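Local coordinates for protein OS-9 homolog (Saccharomyces cerevisiae, PDB 2YMA) that acts as an endoplasmic reticulum lectin that helps deliver misfolded lumenal glycoproteins to the HRD1 ubiquitin ligase for degradation, and forms homodimers, at residues I17-G22 with L68-L73; D83-L88 with G127-Y132. All blocks are in the same frame, centred on the assembly; numbering follows the deposited sequence.

Contact 1 of 2, residues I17-G22 with L68-L73; sequences IFLGSG and LRLVSL
I17 and L70 meet end to end through their methyls, with I17 CD1 4.1 Å from L70 CD2. The backbones stay well apart, the CA atoms of I17 and L70 being 9.6 Å from each other, so the gap is spanned by branched apolar side chains alone. I17 serves two leucines because its branches diverge: CG1 lies beside the backbone N (chi1 -60°) and carries the extended CD1 to L70, while CG2 lies anti to that N and meets L68 CD1 at 4.1 Å. I17 and L68 pass alongside, running in opposing directions. L70 likewise splits its two methyls: CD2 takes I17, and CD1 lies 4.3 Å from L19 CD2. Isoleucine and leucine suit positions 17 and 70, since each offers two separate methyl contacts; L68 uses the single methyl CD1, close to I17 CG2 and more loosely to L19 CD2. R69, between the two leucines, has a positive phi of 58° in a Schellman motif that marks the end of the helix, and the turn there is consistent with L68 and L70 both pointing to the strand. L19 and G20 form a classic beta bulge opposite I23 of strand 23-28, and the backbone angles of G20 suit a residue without CB. The contact thus joins edge strand 14-20 to the chain leaving helix 52-67: L19 packs against that helix at A61 and M65, F25 of strand 23-28 lies against both L19 and L70, and R27 of the same strand bonds to L70 O.

Contact 2 of 2, residues D83-L88 with G127-Y132; sequences DSCVWL and GNFLSY
W87 turns the edge of its indole toward the face of F129, a T-shaped pair whose five-membered and phenyl ring centroids are 4.9 Å apart with planes at 72°. The touching atom is W87 CD1, placed over the phenyl face toward its rim, 3.7 Å from F129 CZ. C85 meets the same phenyl in plane, with CB 3.9 Å from F129 CE1; a small cysteine fits at the ring edge while the indole covers a face. The W87 side chain leaves its backbone N in the anti position (chi1 -180°), which leans the indole toward the L88 end of the strand. There it lies beside the N128 amide, the two planes 22° apart. Asparagine suits this spot because it bonds through backbone and side chain at once: L88 N donates to N128 O at 2.7 Å, and N128 ND2 donates in plane to L88 O at 2.8 Å. At a classic beta bulge L130 and S131 both face V86, L130 N donating to V86 O and V86 N to S131 O. C85, W87, F129 and Y132 share one face of the sheet, V86 and S131 the other. V86 CG1 runs alongside L130, 4.0 Å from its CB, and L88 CD1 reaches the same CB at 3.7 Å. Chemically, polar groups are matched within an apolar setting: D35 N holds N128 OD1, and W87 NE1 donates a hydrogen bond to a water, 2.9 Å away. C85 and W87 pack on strand 98-106 of their own chain, whereas V86, L88 and L130 pack on the second subunit and S131 and Y132 meet its F115.

Contacts 1 and 2 lie about 15 Å apart, centre to centre, within the single dimerization domain, and both segments of contact 1 precede those of contact 2 in the sequence. One mixed sheet has a share in each, in contact 1 through strand 14-20 and in contact 2 where strands 84-92 and 129-133 pair. The segment 68-73 ties them together: leaving helix 52-67, it runs on to contact 2, where L73 CD2 packs 3.7 Å from F129 CE1 and 3.9 Å from Y132 CB. They differ in surroundings: the segments of contact 1 touch no other chain of the assembly, whereas contact 2 lies against the second subunit, consistent with a part in homodimerization.

Contact 1 of 2, residues I17-G22 with L68-L73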
loop_
_atom_site.group_PDB
_atom_site.type_symbol
_atom_site.label_atom_id
_atom_site.label_comp_id
_atom_site.label_asym_id
_atom_site.label_seq_id
_atom_site.Cartn_x
_atom_site.Cartn_y
_atom_site.Cartn_z
ATOM N N ILE A 17 14.855 11.470 -13.181
ATOM C CA ILE A 17 15.654 12.263 -12.264
ATOM C C ILE A 17 16.522 11.312 -11.442
ATOM O O ILE A 17 16.022 10.402 -10.771
ATOM C CB ILE A 17 14.758 13.083 -11.317
ATOM C CG1 ILE A 17 13.865 14.038 -12.117
ATOM C CG2 ILE A 17 15.601 13.825 -10.289
ATOM C CD1 ILE A 17 12.779 14.708 -11.281
ATOM N N PHE A 18 17.826 11.527 -11.510
ATOM C CA PHE A 18 18.803 10.678 -10.846
ATOM C C PHE A 18 18.765 10.772 -9.320
ATOM O O PHE A 18 18.995 11.845 -8.751
ATOM C CB PHE A 18 20.202 11.051 -11.336
ATOM C CG PHE A 18 21.263 10.089 -10.910
ATOM C CD1 PHE A 18 21.119 8.731 -11.159
ATOM C CD2 PHE A 18 22.410 10.535 -10.267
ATOM C CE1 PHE A 18 22.092 7.831 -10.771
ATOM C CE2 PHE A 18 23.397 9.634 -9.875
ATOM C CZ PHE A 18 23.238 8.283 -10.133
ATOM N N LEU A 19 18.498 9.640 -8.663
ATOM C CA LEU A 19 18.497 9.579 -7.199
ATOM C C LEU A 19 19.833 9.053 -6.676
ATOM O O LEU A 19 20.098 9.032 -5.467
ATOM C CB LEU A 19 17.358 8.694 -6.703
ATOM C CG LEU A 19 15.949 9.149 -7.090
ATOM C CD1 LEU A 19 14.911 8.349 -6.313
ATOM C CD2 LEU A 19 15.792 10.634 -6.822
ATOM N N GLY A 20 20.676 8.617 -7.600
ATOM C CA GLY A 20 21.942 8.025 -7.230
ATOM C C GLY A 20 21.844 6.525 -7.076
ATOM O O GLY A 20 20.753 5.957 -7.143
ATOM N N SER A 21 22.998 5.893 -6.871
ATOM C CA SER A 21 23.095 4.447 -6.687
ATOM C C SER A 21 22.474 3.659 -7.848
ATOM O O SER A 21 21.939 2.579 -7.637
ATOM C CB SER A 21 22.449 4.024 -5.362
ATOM O OG SER A 21 23.151 4.545 -4.247
ATOM N N GLY A 22 22.549 4.201 -9.063
ATOM C CA GLY A 22 21.937 3.573 -10.228
ATOM C C GLY A 22 20.413 3.545 -10.220
ATOM O O GLY A 22 19.801 2.704 -10.882
ATOM N N LEU A 68 14.720 16.237 -2.381
ATOM C CA LEU A 68 14.309 16.942 -3.578
ATOM C C LEU A 68 12.853 17.413 -3.503
ATOM O O LEU A 68 12.417 18.242 -4.308
ATOM C CB LEU A 68 14.558 16.071 -4.816
ATOM C CG LEU A 68 16.043 15.868 -5.154
ATOM C CD1 LEU A 68 16.231 15.069 -6.427
ATOM C CD2 LEU A 68 16.726 17.219 -5.277
ATOM N N ARG A 69 12.111 16.903 -2.520
ATOM C CA ARG A 69 10.687 17.209 -2.379
ATOM C C ARG A 69 9.881 16.834 -3.631
ATOM O O ARG A 69 8.968 17.558 -4.033
ATOM C CB ARG A 69 10.473 18.692 -2.040
ATOM C CG ARG A 69 10.783 19.074 -0.602
ATOM C CD ARG A 69 10.876 20.597 -0.449
ATOM N NE ARG A 69 12.254 21.088 -0.489
ATOM C CZ ARG A 69 12.624 22.238 -1.042
ATOM N NH1 ARG A 69 11.721 23.019 -1.613
ATOM N NH2 ARG A 69 13.897 22.604 -1.029
ATOM N N LEU A 70 10.209 15.695 -4.230
ATOM C CA LEU A 70 9.566 15.266 -5.467
ATOM C C LEU A 70 8.147 14.745 -5.262
ATOM O O LEU A 70 7.340 14.748 -6.194
ATOM C CB LEU A 70 10.407 14.182 -6.151
ATOM C CG LEU A 70 11.809 14.615 -6.562
ATOM C CD1 LEU A 70 12.524 13.466 -7.210
ATOM C CD2 LEU A 70 11.700 15.797 -7.514
ATOM N N VAL A 71 7.830 14.268 -4.064
ATOM C CA VAL A 71 6.512 13.679 -3.897
ATOM C C VAL A 71 5.587 14.530 -3.044
ATOM O O VAL A 71 5.980 15.117 -2.025
ATOM C CB VAL A 71 6.513 12.178 -3.414
ATOM C CG1 VAL A 71 7.760 11.432 -3.836
ATOM C CG2 VAL A 71 6.250 12.070 -1.952
ATOM N N SER A 72 4.346 14.606 -3.499
ATOM C CA SER A 72 3.323 15.336 -2.785
ATOM C C SER A 72 2.132 14.418 -2.499
ATOM O O SER A 72 1.833 13.492 -3.271
ATOM C CB SER A 72 2.877 16.541 -3.609
ATOM O OG SER A 72 2.276 16.122 -4.822
ATOM N N LEU A 73 1.474 14.691 -1.377
ATOM C CA LEU A 73 0.281 13.978 -0.945
ATOM C C LEU A 73 -0.874 14.183 -1.910
ATOM O O LEU A 73 -0.836 15.058 -2.777
ATOM C CB LEU A 73 -0.120 14.447 0.458
ATOM C CG LEU A 73 1.019 14.301 1.472
ATOM C CD1 LEU A 73 0.667 14.967 2.789
ATOM C CD2 LEU A 73 1.366 12.813 1.665
#

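Contact 2 of 2, residues D83-L88 with G127-Y132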
loop_
_atom_site.group_PDB
_atom_site.type_symbol
_atom_site.label_atom_id
_atom_site.label_comp_id
_atom_site.label_asym_id
_atom_site.label_seq_id
_atom_site.Cartn_x
_atom_site.Cartn_y
_atom_site.Cartn_z
ATOM N N ASP A 83 5.328 14.188 8.616
ATOM C CA ASP A 83 4.305 13.381 7.964
ATOM C C ASP A 83 4.670 11.891 7.994
ATOM O O ASP A 83 5.827 11.527 8.186
ATOM C CB ASP A 83 4.093 13.843 6.516
ATOM C CG ASP A 83 3.533 15.263 6.419
ATOM O OD1 ASP A 83 2.993 15.769 7.424
ATOM O OD2 ASP A 83 3.615 15.869 5.326
ATOM N N SER A 84 3.671 11.040 7.822
ATOM C CA SER A 84 3.868 9.589 7.753
ATOM C C SER A 84 2.962 9.045 6.658
ATOM O O SER A 84 1.926 9.638 6.361
ATOM C CB SER A 84 3.540 8.916 9.092
ATOM O OG SER A 84 2.172 9.082 9.419
ATOM N N CYS A 85 3.333 7.925 6.053
ATOM C CA CYS A 85 2.590 7.455 4.890
ATOM C C CYS A 85 2.972 6.047 4.491
ATOM O O CYS A 85 3.942 5.491 4.999
ATOM C CB CYS A 85 2.864 8.372 3.700
ATOM S SG CYS A 85 4.590 8.263 3.094
ATOM N N VAL A 86 2.185 5.484 3.579
ATOM C CA VAL A 86 2.572 4.300 2.847
ATOM C C VAL A 86 2.534 4.650 1.364
ATOM O O VAL A 86 1.467 4.948 0.801
ATOM C CB VAL A 86 1.653 3.088 3.125
ATOM C CG1 VAL A 86 1.998 1.950 2.173
ATOM C CG2 VAL A 86 1.821 2.638 4.541
ATOM N N TRP A 87 3.712 4.626 0.749
ATOM C CA TRP A 87 3.898 5.080 -0.623
ATOM C C TRP A 87 4.425 3.902 -1.437
ATOM O O TRP A 87 5.332 3.193 -0.989
ATOM C CB TRP A 87 4.885 6.263 -0.633
ATOM C CG TRP A 87 5.187 6.874 -2.000
ATOM C CD1 TRP A 87 4.479 7.866 -2.642
ATOM C CD2 TRP A 87 6.284 6.548 -2.866
ATOM N NE1 TRP A 87 5.070 8.167 -3.848
ATOM C CE2 TRP A 87 6.175 7.377 -4.011
ATOM C CE3 TRP A 87 7.350 5.639 -2.785
ATOM C CZ2 TRP A 87 7.091 7.316 -5.069
ATOM C CZ3 TRP A 87 8.265 5.584 -3.838
ATOM C CH2 TRP A 87 8.124 6.415 -4.966
ATOM N N LEU A 88 3.853 3.676 -2.617
ATOM C CA LEU A 88 4.205 2.508 -3.433
ATOM C C LEU A 88 4.586 2.933 -4.827
ATOM O O LEU A 88 4.012 3.873 -5.371
ATOM C CB LEU A 88 3.009 1.563 -3.624
ATOM C CG LEU A 88 2.086 1.009 -2.559
ATOM C CD1 LEU A 88 1.339 2.132 -1.857
ATOM C CD2 LEU A 88 1.117 0.082 -3.275
ATOM N N GLY A 127 -3.028 5.488 -7.570
ATOM C CA GLY A 127 -1.918 6.393 -7.383
ATOM C C GLY A 127 -0.800 5.705 -6.610
ATOM O O GLY A 127 -0.791 4.487 -6.470
ATOM N N ASN A 128 0.141 6.501 -6.116
ATOM C CA ASN A 128 1.288 6.018 -5.364
ATOM C C ASN A 128 1.000 5.856 -3.875
ATOM O O ASN A 128 1.694 5.105 -3.189
ATOM C CB ASN A 128 2.488 6.978 -5.543
ATOM C CG ASN A 128 3.061 6.957 -6.959
ATOM O OD1 ASN A 128 2.850 7.889 -7.743
ATOM N ND2 ASN A 128 3.790 5.886 -7.294
ATOM N N PHE A 129 0.013 6.582 -3.360
ATOM C CA PHE A 129 -0.298 6.500 -1.932
ATOM C C PHE A 129 -1.407 5.525 -1.615
ATOM O O PHE A 129 -2.479 5.565 -2.207
ATOM C CB PHE A 129 -0.662 7.853 -1.352
ATOM C CG PHE A 129 0.492 8.777 -1.216
ATOM C CD1 PHE A 129 1.266 8.771 -0.072
ATOM C CD2 PHE A 129 0.804 9.667 -2.233
ATOM C CE1 PHE A 129 2.341 9.645 0.051
ATOM C CE2 PHE A 129 1.856 10.546 -2.103
ATOM C CZ PHE A 129 2.629 10.532 -0.967
ATOM N N LEU A 130 -1.124 4.633 -0.678
ATOM C CA LEU A 130 -2.147 3.782 -0.103
ATOM C C LEU A 130 -2.780 4.547 1.066
ATOM O O LEU A 130 -4.002 4.544 1.241
ATOM C CB LEU A 130 -1.536 2.464 0.374
ATOM C CG LEU A 130 -2.471 1.561 1.174
ATOM C CD1 LEU A 130 -3.707 1.228 0.352
ATOM C CD2 LEU A 130 -1.744 0.314 1.616
ATOM N N SER A 131 -1.940 5.228 1.841
ATOM C CA SER A 131 -2.398 5.960 3.004
ATOM C C SER A 131 -1.395 7.048 3.397
ATOM O O SER A 131 -0.229 7.011 2.995
ATOM C CB SER A 131 -2.636 4.995 4.178
ATOM O OG SER A 131 -1.431 4.663 4.854
ATOM N N TYR A 132 -1.854 8.012 4.191
ATOM C CA TYR A 132 -0.977 9.059 4.706
ATOM C C TYR A 132 -1.565 9.714 5.949
ATOM O O TYR A 132 -2.733 9.531 6.274
ATOM C CB TYR A 132 -0.708 10.123 3.638
ATOM C CG TYR A 132 -1.956 10.813 3.171
ATOM C CD1 TYR A 132 -2.740 10.263 2.166
ATOM C CD2 TYR A 132 -2.362 12.009 3.744
ATOM C CE1 TYR A 132 -3.890 10.896 1.739
ATOM C CE2 TYR A 132 -3.503 12.646 3.324
ATOM C CZ TYR A 132 -4.264 12.088 2.323
ATOM O OH TYR A 132 -5.408 12.731 1.909
HETATM O O HOH W 1 4.441 10.148 -5.809
#